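Local coordinates for ribose-phosphate pyrophosphokinase (PDB 5MP7), which probably makes phosphoribosyl pyrophosphate by transferring the pyrophosphoryl group of ATP to ribose 5-phosphate, using magnesium, at residues Leu64-Ala69 against Thr284-Glu289; Ala95-Tyr100 against Asp130-Val135; Ser134-Thr139 against His152-Lys157; Asp230-Thr235 against His260-Asp265; Ile280-Leu285 against Leu299-Leu304. All coordinates share one frame; numbering follows the deposited sequence.

How the contacts relate
Contact 1 closes the longest loop among the five, and contacts 2, 3 and 4 follow one another within it; contact 5 starts where contact 1 ends, sharing T284 and L285. Contacts 2 and 3, whose centres are about 10 Å apart, join neighbouring strands of the parallel sheet of the N-terminal half. Contact 5 lies at the edge of the mixed sheet of the C-terminal half, and contact 4 continues beyond that sheet in a short strand pair. Contact 1 ties the two halves together. H260 of contact 4 is a hub: its imidazole nitrogens bond T284 of contacts 1 and 5 and D136 of contact 3, connecting the predicted ribose 5-phosphate loop to the opposing half.

Contact 1. Residues Leu64-Ala69 against Thr284-Glu289; sequences LQSHPA and TLPITE
The hydroxyl of S66 makes a 2.6 Å hydrogen bond from OG to the carbonyl O of T284, and this short bond fastens together two loops that follow parallel strands in the two PRTase-like halves of the protein. One loop comes after strand 60-64, the other after strand 278-282. With OG swung opposite the backbone N of S66 (chi1 -165°), the hydroxyl arrives in the plane of the T284 carbonyl, at a C=O...donor angle of 146°. The side chain of T284 is occupied by another partner, its OG1 bonding H260 ND1, so this threonine is gripped through both its backbone and its hydroxyl.

Beyond the polar bond the contact is apolar. L285 reaches across with one branch: CD2 settles against the peptide link between H67 and P68, 3.7 Å from P68 N and 3.8 Å from H67 C. The H67 ring leaves on the far side to pack against W74 and Q78 of helix 71-87, which also supports P68. Next along, the side chains of P68 and P286 cross at about a right angle, and H20 lies against both S66 and P286. At the outer end A69 packs on N45 of the second subunit, a residue predicted to bind ATP. Within the proline pair, P68 CB approaches P286 CD to 3.9 Å, while the two CG atoms stand 4.0 Å apart.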
# COMPACT_ATOMS: atom_id res chain seq x y z
N LEU A 64 -52.75 23.01 18.34
CA LEU A 64 -52.44 22.72 19.71
C LEU A 64 -51.04 22.15 19.82
O LEU A 64 -50.75 21.11 19.29
CB LEU A 64 -53.47 21.75 20.27
CG LEU A 64 -53.25 21.11 21.65
CD1 LEU A 64 -53.02 22.10 22.77
CD2 LEU A 64 -54.49 20.27 21.95
N GLN A 65 -50.17 22.84 20.54
CA GLN A 65 -48.85 22.33 20.80
C GLN A 65 -48.44 22.67 22.24
O GLN A 65 -48.39 23.85 22.64
CB GLN A 65 -47.84 22.94 19.80
CG GLN A 65 -46.42 22.44 19.94
CD GLN A 65 -46.23 21.02 19.37
OE1 GLN A 65 -46.84 20.07 19.82
NE2 GLN A 65 -45.35 20.90 18.38
N SER A 66 -48.07 21.64 22.98
CA SER A 66 -47.40 21.81 24.26
C SER A 66 -45.87 21.90 24.04
O SER A 66 -45.39 21.53 22.99
CB SER A 66 -47.76 20.64 25.13
OG SER A 66 -47.43 20.94 26.45
N HIS A 67 -45.11 22.40 25.01
CA HIS A 67 -43.70 22.74 24.81
C HIS A 67 -42.83 22.20 25.92
O HIS A 67 -42.16 22.97 26.63
CB HIS A 67 -43.52 24.25 24.67
CG HIS A 67 -44.09 24.79 23.42
ND1 HIS A 67 -45.39 25.21 23.32
CD2 HIS A 67 -43.56 24.94 22.19
CE1 HIS A 67 -45.65 25.58 22.09
NE2 HIS A 67 -44.54 25.44 21.38
N PRO A 68 -42.81 20.88 26.08
CA PRO A 68 -41.84 20.29 26.98
C PRO A 68 -40.43 20.27 26.36
O PRO A 68 -40.26 20.58 25.19
CB PRO A 68 -42.36 18.88 27.13
CG PRO A 68 -42.95 18.58 25.78
CD PRO A 68 -43.64 19.87 25.42
N ALA A 69 -39.45 19.84 27.14
CA ALA A 69 -38.09 19.61 26.64
C ALA A 69 -38.08 18.51 25.57
O ALA A 69 -38.79 17.52 25.73
CB ALA A 69 -37.19 19.19 27.79
N THR A 284 -50.78 20.66 31.48
CA THR A 284 -50.44 21.55 30.37
C THR A 284 -49.21 21.03 29.68
O THR A 284 -49.04 21.25 28.51
CB THR A 284 -50.16 22.99 30.85
OG1 THR A 284 -49.35 22.97 32.02
CG2 THR A 284 -51.45 23.75 31.12
N LEU A 285 -48.36 20.36 30.43
CA LEU A 285 -47.20 19.64 29.95
C LEU A 285 -47.41 18.18 30.20
O LEU A 285 -48.16 17.83 31.11
CB LEU A 285 -45.96 20.08 30.73
CG LEU A 285 -45.60 21.52 30.36
CD1 LEU A 285 -44.87 22.22 31.47
CD2 LEU A 285 -44.76 21.59 29.09
N PRO A 286 -46.77 17.31 29.39
CA PRO A 286 -47.03 15.88 29.58
C PRO A 286 -46.28 15.41 30.82
O PRO A 286 -45.10 15.68 30.96
CB PRO A 286 -46.45 15.24 28.31
CG PRO A 286 -45.44 16.20 27.85
CD PRO A 286 -45.85 17.56 28.28
N ILE A 287 -46.98 14.73 31.72
CA ILE A 287 -46.35 14.24 32.93
C ILE A 287 -46.02 12.78 32.69
O ILE A 287 -46.87 11.92 32.91
CB ILE A 287 -47.30 14.37 34.15
CG1 ILE A 287 -47.99 15.75 34.21
CG2 ILE A 287 -46.51 14.07 35.41
CD1 ILE A 287 -47.07 16.93 34.46
N THR A 288 -44.80 12.50 32.25
CA THR A 288 -44.39 11.14 31.93
C THR A 288 -44.14 10.35 33.20
O THR A 288 -44.10 10.92 34.31
CB THR A 288 -43.10 11.11 31.08
OG1 THR A 288 -42.00 11.70 31.80
CG2 THR A 288 -43.31 11.84 29.76
N GLU A 289 -43.91 9.06 33.04
CA GLU A 289 -43.79 8.16 34.19
C GLU A 289 -42.51 8.39 35.01
O GLU A 289 -42.54 8.25 36.23
CB GLU A 289 -44.02 6.71 33.74
CG GLU A 289 -45.38 6.63 33.00
CD GLU A 289 -46.62 7.09 33.82
OE1 GLU A 289 -46.51 7.39 35.02
OE2 GLU A 289 -47.74 7.16 33.25

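Contact 2. Residues Ala95-Tyr100 against Asp130-Val135; sequences AILPFY and DRIVSV
A95 and V133 sit in the tightly knit half of this contact, where backbone bonds run ladder-like between two strands. A95 N donates to R131 O, V133 N donates to A95 O at 2.9 Å, and L97 N donates to V133 O at 2.8 Å. On one side of the sheet I96 and V133 lie side by side and point the same way, with I96 CG1 4.0 Å from V133 CB; helix 302-314 covers them through I309 and T308. On the other side L97 CD1 touches I132 CG2, and both residues pack on L124.

This pairing is the parallel one of a beta-alpha-beta crossover, in which helix 116-127 connects strand 92-97 to strand 131-135 in the core of the PRTase-like N-terminal half. L124 belongs to that helix.

Around L97 the regular backbone bonding gives out, although the chains stay close. Here a side chain takes over: S134 OG, placed opposite its own backbone N (chi1 -155°), donates to L97 O at 2.7 Å. The same OG lies near the plane of the Y100 ring, at its edge, 3.6 Å from Y100 CB, while the Y100 hydroxyl bonds A117 O. V135 N to P98 O is only a weak bond, 3.4 Å long. A water fills in at this end, accepting from Y100 N at 2.7 Å and donating to V135 O at 3.0 Å.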
# COMPACT_ATOMS: atom_id res chain seq x y z
N ALA A 95 -53.46 29.77 17.64
CA ALA A 95 -52.42 28.98 18.25
C ALA A 95 -52.74 28.77 19.72
O ALA A 95 -53.06 29.70 20.45
CB ALA A 95 -51.09 29.68 18.13
N ILE A 96 -52.67 27.53 20.16
CA ILE A 96 -52.90 27.20 21.55
C ILE A 96 -51.57 26.74 22.14
O ILE A 96 -50.99 25.76 21.69
CB ILE A 96 -53.94 26.09 21.65
CG1 ILE A 96 -55.28 26.62 21.19
CG2 ILE A 96 -54.06 25.62 23.08
CD1 ILE A 96 -56.23 25.50 20.90
N LEU A 97 -51.10 27.47 23.14
CA LEU A 97 -49.84 27.13 23.78
C LEU A 97 -50.09 26.99 25.27
O LEU A 97 -49.99 27.96 25.97
CB LEU A 97 -48.83 28.23 23.54
CG LEU A 97 -48.43 28.38 22.07
CD1 LEU A 97 -49.34 29.38 21.40
CD2 LEU A 97 -47.00 28.88 21.93
N PRO A 98 -50.46 25.79 25.75
CA PRO A 98 -50.90 25.67 27.14
C PRO A 98 -49.83 26.16 28.11
O PRO A 98 -50.15 26.82 29.07
CB PRO A 98 -51.16 24.18 27.29
CG PRO A 98 -51.48 23.70 25.93
CD PRO A 98 -50.61 24.51 25.02
N PHE A 99 -48.57 25.85 27.84
CA PHE A 99 -47.44 26.44 28.54
C PHE A 99 -46.71 27.35 27.54
O PHE A 99 -46.19 26.88 26.52
CB PHE A 99 -46.55 25.32 29.05
CG PHE A 99 -45.23 25.76 29.62
CD1 PHE A 99 -45.14 26.12 30.95
CD2 PHE A 99 -44.08 25.76 28.84
CE1 PHE A 99 -43.93 26.48 31.51
CE2 PHE A 99 -42.87 26.13 29.38
CZ PHE A 99 -42.79 26.50 30.72
N TYR A 100 -46.71 28.65 27.81
CA TYR A 100 -46.16 29.64 26.88
C TYR A 100 -44.63 29.62 26.97
O TYR A 100 -44.06 29.92 28.01
CB TYR A 100 -46.72 31.00 27.21
CG TYR A 100 -46.44 32.07 26.20
CD1 TYR A 100 -45.21 32.74 26.17
CD2 TYR A 100 -47.43 32.51 25.33
CE1 TYR A 100 -44.97 33.78 25.28
CE2 TYR A 100 -47.19 33.56 24.41
CZ TYR A 100 -45.97 34.19 24.41
OH TYR A 100 -45.70 35.21 23.56
N ASP A 130 -53.71 34.37 14.13
CA ASP A 130 -54.63 35.45 14.40
C ASP A 130 -54.98 35.57 15.89
O ASP A 130 -55.39 36.62 16.34
CB ASP A 130 -55.89 35.21 13.56
CG ASP A 130 -55.56 35.10 12.02
OD1 ASP A 130 -54.96 36.10 11.48
OD2 ASP A 130 -55.89 34.04 11.37
N ARG A 131 -54.79 34.52 16.66
CA ARG A 131 -55.16 34.50 18.06
C ARG A 131 -54.20 33.57 18.80
O ARG A 131 -53.65 32.65 18.22
CB ARG A 131 -56.56 33.99 18.16
CG ARG A 131 -57.08 33.88 19.58
CD ARG A 131 -58.46 33.29 19.66
NE ARG A 131 -59.45 34.25 19.19
CZ ARG A 131 -59.88 34.39 17.94
NH1 ARG A 131 -59.45 33.58 16.97
NH2 ARG A 131 -60.80 35.32 17.67
N ILE A 132 -53.95 33.86 20.07
CA ILE A 132 -53.17 33.00 20.95
C ILE A 132 -54.04 32.66 22.18
O ILE A 132 -54.69 33.51 22.75
CB ILE A 132 -51.91 33.69 21.41
CG1 ILE A 132 -50.96 33.84 20.25
CG2 ILE A 132 -51.21 32.90 22.49
CD1 ILE A 132 -49.73 34.66 20.59
N VAL A 133 -54.04 31.39 22.55
CA VAL A 133 -54.71 30.91 23.76
C VAL A 133 -53.65 30.27 24.64
O VAL A 133 -52.88 29.40 24.18
CB VAL A 133 -55.72 29.85 23.43
CG1 VAL A 133 -56.28 29.24 24.69
CG2 VAL A 133 -56.84 30.44 22.60
N SER A 134 -53.59 30.67 25.90
CA SER A 134 -52.61 30.14 26.83
C SER A 134 -53.20 29.99 28.21
O SER A 134 -54.26 30.55 28.52
CB SER A 134 -51.41 31.06 26.83
OG SER A 134 -50.24 30.37 27.23
N VAL A 135 -52.53 29.23 29.06
CA VAL A 135 -53.02 29.00 30.40
C VAL A 135 -51.99 29.53 31.37
O VAL A 135 -50.84 29.12 31.31
CB VAL A 135 -53.24 27.50 30.69
CG1 VAL A 135 -53.85 27.29 32.09
CG2 VAL A 135 -54.14 26.87 29.63
O HOH W 1 -48.23 29.54 29.92

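Contact 3. Residues Ser134-Thr139 against His152-Lys157; sequences SVDLHT and HMRAQK
With chi1 of 176°, H152 swings its ring out opposite its backbone N, with one edge toward the turn after strand 131-135, where L137, its CG beside its own N (chi1 -60°), sends CD1 onto the imidazole. This is a CH-pi contact: L137 CD1 lies 3.8 Å from the ring centroid, nearly on the ring normal. The opposite face carries the guanidinium carbon of R154, offset toward the rim, so the ring is held between an aliphatic branch and a flat cationic group. R154 NH2 in turn forms a salt bridge with D140. D136 N approaches the ring at its edge, in plane.

Beside this sandwich the strands pair in parallel. M153 N donates to S134 O at 2.8 Å, and D136 N to M153 O at 2.8 Å. The carboxylate of D136 then extends the pairing: OD2 accepts from A155 N at 2.9 Å, on the syn side but 34° out of the carboxylate plane. T259 OG1 is a second partner of D136 OD2, giving this atom two grips. Lying close to the start of helix 156-167, the carboxylate may gain from the helix dipole.

H138, next after L137, is a predicted magnesium ligand. Strand 150-153 borders the parallel sheet within this chain; M153 packs against L304 and T308 of helix 302-314, whereas Q156 at the beginning of its helix leans on helix 182-191.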
# COMPACT_ATOMS: atom_id res chain seq x y z
N SER A 134 -53.59 30.67 25.90
CA SER A 134 -52.61 30.14 26.83
C SER A 134 -53.20 29.99 28.21
O SER A 134 -54.26 30.55 28.52
CB SER A 134 -51.41 31.06 26.83
OG SER A 134 -50.24 30.37 27.23
N VAL A 135 -52.53 29.23 29.06
CA VAL A 135 -53.02 29.00 30.40
C VAL A 135 -51.99 29.53 31.37
O VAL A 135 -50.84 29.12 31.31
CB VAL A 135 -53.24 27.50 30.69
CG1 VAL A 135 -53.85 27.29 32.09
CG2 VAL A 135 -54.14 26.87 29.63
N ASP A 136 -52.43 30.36 32.31
CA ASP A 136 -51.60 30.85 33.41
C ASP A 136 -50.20 31.32 33.02
O ASP A 136 -49.16 30.75 33.41
CB ASP A 136 -51.57 29.88 34.59
CG ASP A 136 -52.89 29.89 35.41
OD1 ASP A 136 -53.46 30.99 35.69
OD2 ASP A 136 -53.39 28.80 35.77
N LEU A 137 -50.20 32.38 32.22
CA LEU A 137 -48.99 33.08 31.87
C LEU A 137 -48.19 33.49 33.11
O LEU A 137 -48.74 33.83 34.15
CB LEU A 137 -49.34 34.31 31.04
CG LEU A 137 -50.05 34.00 29.74
CD1 LEU A 137 -50.71 35.24 29.18
CD2 LEU A 137 -49.09 33.39 28.74
N HIS A 138 -46.87 33.46 32.98
CA HIS A 138 -45.98 33.86 34.05
C HIS A 138 -46.31 35.28 34.54
O HIS A 138 -46.25 35.55 35.74
CB HIS A 138 -44.54 33.77 33.57
CG HIS A 138 -43.53 34.13 34.60
ND1 HIS A 138 -43.23 33.29 35.65
CD2 HIS A 138 -42.77 35.24 34.76
CE1 HIS A 138 -42.31 33.86 36.41
NE2 HIS A 138 -42.02 35.04 35.89
N THR A 139 -46.61 36.19 33.60
CA THR A 139 -47.18 37.50 33.90
C THR A 139 -48.34 37.79 32.99
O THR A 139 -48.29 37.46 31.81
CB THR A 139 -46.18 38.67 33.72
OG1 THR A 139 -45.32 38.39 32.60
CG2 THR A 139 -45.35 38.89 35.01
N HIS A 152 -56.44 34.43 27.88
CA HIS A 152 -55.56 34.01 28.96
C HIS A 152 -56.39 33.23 29.97
O HIS A 152 -57.04 33.81 30.80
CB HIS A 152 -54.92 35.22 29.63
CG HIS A 152 -54.06 34.90 30.82
ND1 HIS A 152 -53.56 35.88 31.65
CD2 HIS A 152 -53.62 33.72 31.34
CE1 HIS A 152 -52.85 35.33 32.61
NE2 HIS A 152 -52.88 34.02 32.46
N MET A 153 -56.32 31.92 29.89
CA MET A 153 -57.14 31.04 30.73
C MET A 153 -56.48 30.79 32.06
O MET A 153 -55.25 30.69 32.17
CB MET A 153 -57.40 29.72 29.99
CG MET A 153 -58.11 29.89 28.65
SD MET A 153 -59.68 30.81 28.77
CE MET A 153 -59.31 32.55 28.54
N ARG A 154 -57.30 30.68 33.08
CA ARG A 154 -56.81 30.48 34.42
C ARG A 154 -57.22 29.14 34.97
O ARG A 154 -58.35 28.75 34.84
CB ARG A 154 -57.34 31.58 35.33
CG ARG A 154 -56.40 32.74 35.53
CD ARG A 154 -56.58 33.79 34.48
NE ARG A 154 -55.94 35.04 34.91
CZ ARG A 154 -56.01 36.19 34.25
NH1 ARG A 154 -56.75 36.29 33.12
NH2 ARG A 154 -55.36 37.24 34.72
N ALA A 155 -56.29 28.46 35.63
CA ALA A 155 -56.56 27.18 36.29
C ALA A 155 -56.93 27.34 37.78
O ALA A 155 -57.15 26.36 38.47
CB ALA A 155 -55.33 26.29 36.17
N GLN A 156 -56.95 28.58 38.26
CA GLN A 156 -57.20 28.87 39.66
C GLN A 156 -58.46 28.21 40.21
O GLN A 156 -58.40 27.60 41.25
CB GLN A 156 -57.30 30.36 39.86
CG GLN A 156 -57.42 30.75 41.31
CD GLN A 156 -57.52 32.24 41.47
OE1 GLN A 156 -57.13 33.04 40.60
NE2 GLN A 156 -58.07 32.63 42.60
N LYS A 157 -59.59 28.39 39.54
CA LYS A 157 -60.83 27.77 39.97
C LYS A 157 -60.70 26.25 40.04
O LYS A 157 -61.20 25.64 40.97
CB LYS A 157 -61.99 28.13 39.05
CG LYS A 157 -62.56 29.52 39.29
CD LYS A 157 -63.99 29.62 38.79
CE LYS A 157 -64.66 30.93 39.19
NZ LYS A 157 -64.44 31.98 38.17

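Contact 4. Residues Asp230-Thr235 against His260-Asp265; sequences DDMIDT and HGVLSD. With ACT (acetate ion), chain D.
Residues 230-235 carry part of the predicted ribose 5-phosphate site, D230, D234 and T235, and residues 260-265 run alongside them. Two short parallel strands start the contact: H260 N donates to D231 O, and I233 N to H260 O at 3.0 Å. I233 O is then gripped by two amides of the turn that follows. V262 N approaches nearly head-on to this carbonyl, and L263 N makes a straight 3.0 Å bond from a direction tilted out of the carbonyl plane. Among the apolar groups, I233 CG2 meets L263 CD2 at 4.0 Å, both residues resting on L271 of helix 267-273.

The next step is made by D234. Its CG turns opposite the backbone N (chi1 -172°), which brings OD1 over to S264 OG for a 2.6 Å bond; S264 N also donates to D234 O at 2.8 Å. One serine thus holds both the carboxylate and the backbone of D234, while V262 CG1 lies 3.3 Å from D234 OD1. The other oxygen, OD2, makes a long, weak ion pair with R104, a predicted ATP ligand. D231 OD2 bonds H138 ND1, linking the site to a predicted magnesium ligand.

T235 faces an acetate ion, probably from the crystallisation liquor: T235 N donates to its OXT at 3.0 Å and T235 OG1 at 2.7 Å. This gathering of a backbone amide and a hydroxyl on one anionic oxygen, at the start of a loop that runs into helix 237-248, is consistent with the 5-phosphate-binding PRPP loop of type I phosphoribosyltransferases.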
# COMPACT_ATOMS: atom_id res chain seq x y z
N ASP A 230 -47.48 28.26 43.23
CA ASP A 230 -46.60 28.82 42.22
C ASP A 230 -47.19 28.63 40.82
O ASP A 230 -48.09 27.83 40.62
CB ASP A 230 -45.20 28.20 42.32
CG ASP A 230 -44.06 29.23 42.03
OD1 ASP A 230 -44.36 30.37 41.64
OD2 ASP A 230 -42.85 28.92 42.24
N ASP A 231 -46.73 29.40 39.86
CA ASP A 231 -47.10 29.22 38.47
C ASP A 231 -46.59 27.92 37.88
O ASP A 231 -47.34 27.21 37.19
CB ASP A 231 -46.68 30.44 37.62
CG ASP A 231 -45.16 30.68 37.61
OD1 ASP A 231 -44.45 30.24 38.56
OD2 ASP A 231 -44.66 31.34 36.67
N MET A 232 -45.34 27.58 38.18
CA MET A 232 -44.73 26.37 37.66
C MET A 232 -43.76 25.78 38.65
O MET A 232 -43.28 26.47 39.53
CB MET A 232 -44.00 26.69 36.36
CG MET A 232 -42.71 27.46 36.54
SD MET A 232 -41.79 27.62 35.01
CE MET A 232 -42.81 28.81 34.10
N ILE A 233 -43.45 24.51 38.47
CA ILE A 233 -42.36 23.89 39.19
C ILE A 233 -41.38 23.40 38.15
O ILE A 233 -41.75 22.57 37.33
CB ILE A 233 -42.85 22.68 39.99
CG1 ILE A 233 -43.95 23.10 40.96
CG2 ILE A 233 -41.70 22.06 40.76
CD1 ILE A 233 -44.81 21.94 41.43
N ASP A 234 -40.15 23.91 38.18
CA ASP A 234 -39.13 23.47 37.25
C ASP A 234 -38.16 22.44 37.83
O ASP A 234 -38.33 21.25 37.58
CB ASP A 234 -38.41 24.66 36.61
CG ASP A 234 -37.49 24.24 35.51
OD1 ASP A 234 -37.62 23.13 34.99
OD2 ASP A 234 -36.63 25.04 35.15
N THR A 235 -37.11 22.86 38.55
CA THR A 235 -36.14 21.92 39.17
C THR A 235 -36.55 21.56 40.59
O THR A 235 -36.06 20.57 41.14
CB THR A 235 -34.72 22.51 39.23
OG1 THR A 235 -34.77 23.77 39.94
CG2 THR A 235 -34.20 22.75 37.83
N HIS A 260 -48.20 24.49 36.00
CA HIS A 260 -47.34 23.81 35.05
C HIS A 260 -46.31 22.95 35.73
O HIS A 260 -45.50 23.45 36.50
CB HIS A 260 -46.60 24.84 34.19
CG HIS A 260 -47.50 25.83 33.55
ND1 HIS A 260 -48.36 25.49 32.52
CD2 HIS A 260 -47.68 27.15 33.78
CE1 HIS A 260 -49.03 26.57 32.15
NE2 HIS A 260 -48.64 27.59 32.90
N GLY A 261 -46.32 21.66 35.42
CA GLY A 261 -45.36 20.73 35.93
C GLY A 261 -44.34 20.56 34.85
O GLY A 261 -44.54 19.77 33.96
N VAL A 262 -43.24 21.29 34.95
CA VAL A 262 -42.12 21.13 34.02
C VAL A 262 -41.31 19.98 34.56
O VAL A 262 -40.89 19.11 33.82
CB VAL A 262 -41.25 22.39 33.96
CG1 VAL A 262 -40.11 22.23 32.98
CG2 VAL A 262 -42.10 23.62 33.60
N LEU A 263 -41.09 19.99 35.88
CA LEU A 263 -40.52 18.86 36.64
C LEU A 263 -39.25 18.27 36.05
O LEU A 263 -39.12 17.07 35.88
CB LEU A 263 -41.58 17.78 36.83
CG LEU A 263 -42.79 18.24 37.65
CD1 LEU A 263 -43.88 17.19 37.58
CD2 LEU A 263 -42.43 18.49 39.11
N SER A 264 -38.30 19.13 35.73
CA SER A 264 -37.03 18.71 35.19
C SER A 264 -36.15 18.10 36.25
O SER A 264 -36.33 18.39 37.43
CB SER A 264 -36.30 19.93 34.63
OG SER A 264 -37.14 20.81 33.93
N ASP A 265 -35.17 17.31 35.81
CA ASP A 265 -33.99 16.88 36.61
C ASP A 265 -34.36 16.11 37.88
O ASP A 265 -35.04 15.06 37.78
CB ASP A 265 -32.91 18.00 36.75
CG ASP A 265 -33.45 19.37 37.25
OD1 ASP A 265 -33.83 20.23 36.46
OD2 ASP A 265 -33.44 19.62 38.44
C ACT D . -37.15 26.18 40.46
O ACT D . -38.13 25.65 41.09
OXT ACT D . -36.60 25.66 39.47
CH3 ACT D . -36.56 27.50 40.86

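Contact 5. Residues Ile280-Leu285 against Leu299-Leu304; sequences IVTNTL and LSIAPL
Helix 302-314 is launched from the edge of the mixed sheet of the C-terminal half, where strand 296-299 runs parallel to strand 278-282. L299 N donates to V281 O at 2.9 Å, while the return bond from N283 N to L299 O is weak. Just past the strand an asparagine replaces the backbone as partner: N283 OD1 accepts from I301 N at 2.8 Å, almost straight (170°), with the donor tilted 18° from the plane of its C=O. The chi1 of 70° sets the amide between the backbone N and the carbonyl carbon, turned toward the helix start. S300 OG accepts from A302 N at 3.2 Å as a helix-capping bond, and Q26 bonds both this hydroxyl and N283 ND2, tying the two side chains together.

Apolar branches close the rest. I280 CG2 touches L299 CD1 at 3.9 Å, and T282 CG2 meets I301 CD1 at 4.0 Å, the threonine hydroxyl being bonded to T259 O. I280 and L299 lie against helix 156-167, I301 and A302 against helix 21-31, and the helix itself runs on to cover strands 92-97 and 131-135 of the N-terminal sheet.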
# COMPACT_ATOMS: atom_id res chain seq x y z
N ILE A 280 -49.96 19.23 43.52
CA ILE A 280 -51.05 19.25 42.57
C ILE A 280 -50.64 20.09 41.38
O ILE A 280 -50.21 21.23 41.53
CB ILE A 280 -52.27 19.88 43.19
CG1 ILE A 280 -52.58 19.19 44.50
CG2 ILE A 280 -53.48 19.71 42.27
CD1 ILE A 280 -53.47 19.99 45.42
N VAL A 281 -50.72 19.48 40.19
CA VAL A 281 -50.40 20.13 38.92
C VAL A 281 -51.45 19.80 37.88
O VAL A 281 -52.30 18.96 38.12
CB VAL A 281 -49.03 19.73 38.34
CG1 VAL A 281 -47.93 20.10 39.27
CG2 VAL A 281 -48.98 18.27 38.04
N THR A 282 -51.45 20.54 36.78
CA THR A 282 -52.32 20.25 35.65
C THR A 282 -51.48 19.57 34.62
O THR A 282 -50.26 19.49 34.74
CB THR A 282 -52.98 21.50 35.00
OG1 THR A 282 -51.99 22.25 34.26
CG2 THR A 282 -53.60 22.36 36.05
N ASN A 283 -52.13 19.15 33.55
CA ASN A 283 -51.40 18.49 32.46
C ASN A 283 -51.14 19.40 31.24
O ASN A 283 -51.31 18.97 30.11
CB ASN A 283 -52.12 17.18 32.07
CG ASN A 283 -53.43 17.41 31.38
OD1 ASN A 283 -54.11 18.41 31.61
ND2 ASN A 283 -53.81 16.50 30.55
N THR A 284 -50.78 20.66 31.48
CA THR A 284 -50.44 21.55 30.37
C THR A 284 -49.21 21.03 29.68
O THR A 284 -49.04 21.25 28.51
CB THR A 284 -50.16 22.99 30.85
OG1 THR A 284 -49.35 22.97 32.02
CG2 THR A 284 -51.45 23.75 31.12
N LEU A 285 -48.36 20.36 30.43
CA LEU A 285 -47.20 19.64 29.95
C LEU A 285 -47.41 18.18 30.20
O LEU A 285 -48.16 17.83 31.11
CB LEU A 285 -45.96 20.08 30.73
CG LEU A 285 -45.60 21.52 30.36
CD1 LEU A 285 -44.87 22.22 31.47
CD2 LEU A 285 -44.76 21.59 29.09
N LEU A 299 -54.40 17.12 37.42
CA LEU A 299 -55.78 17.43 37.00
C LEU A 299 -55.75 17.79 35.54
O LEU A 299 -54.75 18.31 35.06
CB LEU A 299 -56.35 18.57 37.80
CG LEU A 299 -56.27 18.40 39.32
CD1 LEU A 299 -56.68 19.72 39.97
CD2 LEU A 299 -57.14 17.25 39.85
N SER A 300 -56.81 17.47 34.82
CA SER A 300 -56.83 17.72 33.41
C SER A 300 -57.20 19.16 33.09
O SER A 300 -58.17 19.66 33.62
CB SER A 300 -57.83 16.81 32.69
OG SER A 300 -57.63 16.91 31.27
N ILE A 301 -56.45 19.78 32.20
CA ILE A 301 -56.79 21.09 31.65
C ILE A 301 -57.70 20.98 30.39
O ILE A 301 -58.10 21.99 29.84
CB ILE A 301 -55.50 21.88 31.33
CG1 ILE A 301 -55.76 23.37 31.46
CG2 ILE A 301 -54.89 21.55 29.97
CD1 ILE A 301 -55.64 23.84 32.89
N ALA A 302 -58.00 19.77 29.94
CA ALA A 302 -58.70 19.58 28.70
C ALA A 302 -60.07 20.21 28.66
O ALA A 302 -60.41 20.81 27.63
CB ALA A 302 -58.78 18.12 28.33
N PRO A 303 -60.89 20.05 29.71
CA PRO A 303 -62.25 20.63 29.62
C PRO A 303 -62.21 22.16 29.46
O PRO A 303 -63.01 22.72 28.71
CB PRO A 303 -62.88 20.24 30.94
CG PRO A 303 -62.14 18.99 31.37
CD PRO A 303 -60.72 19.24 30.94
N LEU A 304 -61.27 22.81 30.14
CA LEU A 304 -61.05 24.25 30.02
C LEU A 304 -60.62 24.65 28.58
O LEU A 304 -61.15 25.61 28.02
CB LEU A 304 -60.02 24.71 31.05
CG LEU A 304 -59.70 26.20 31.16
CD1 LEU A 304 -60.93 27.01 31.59
CD2 LEU A 304 -58.54 26.41 32.15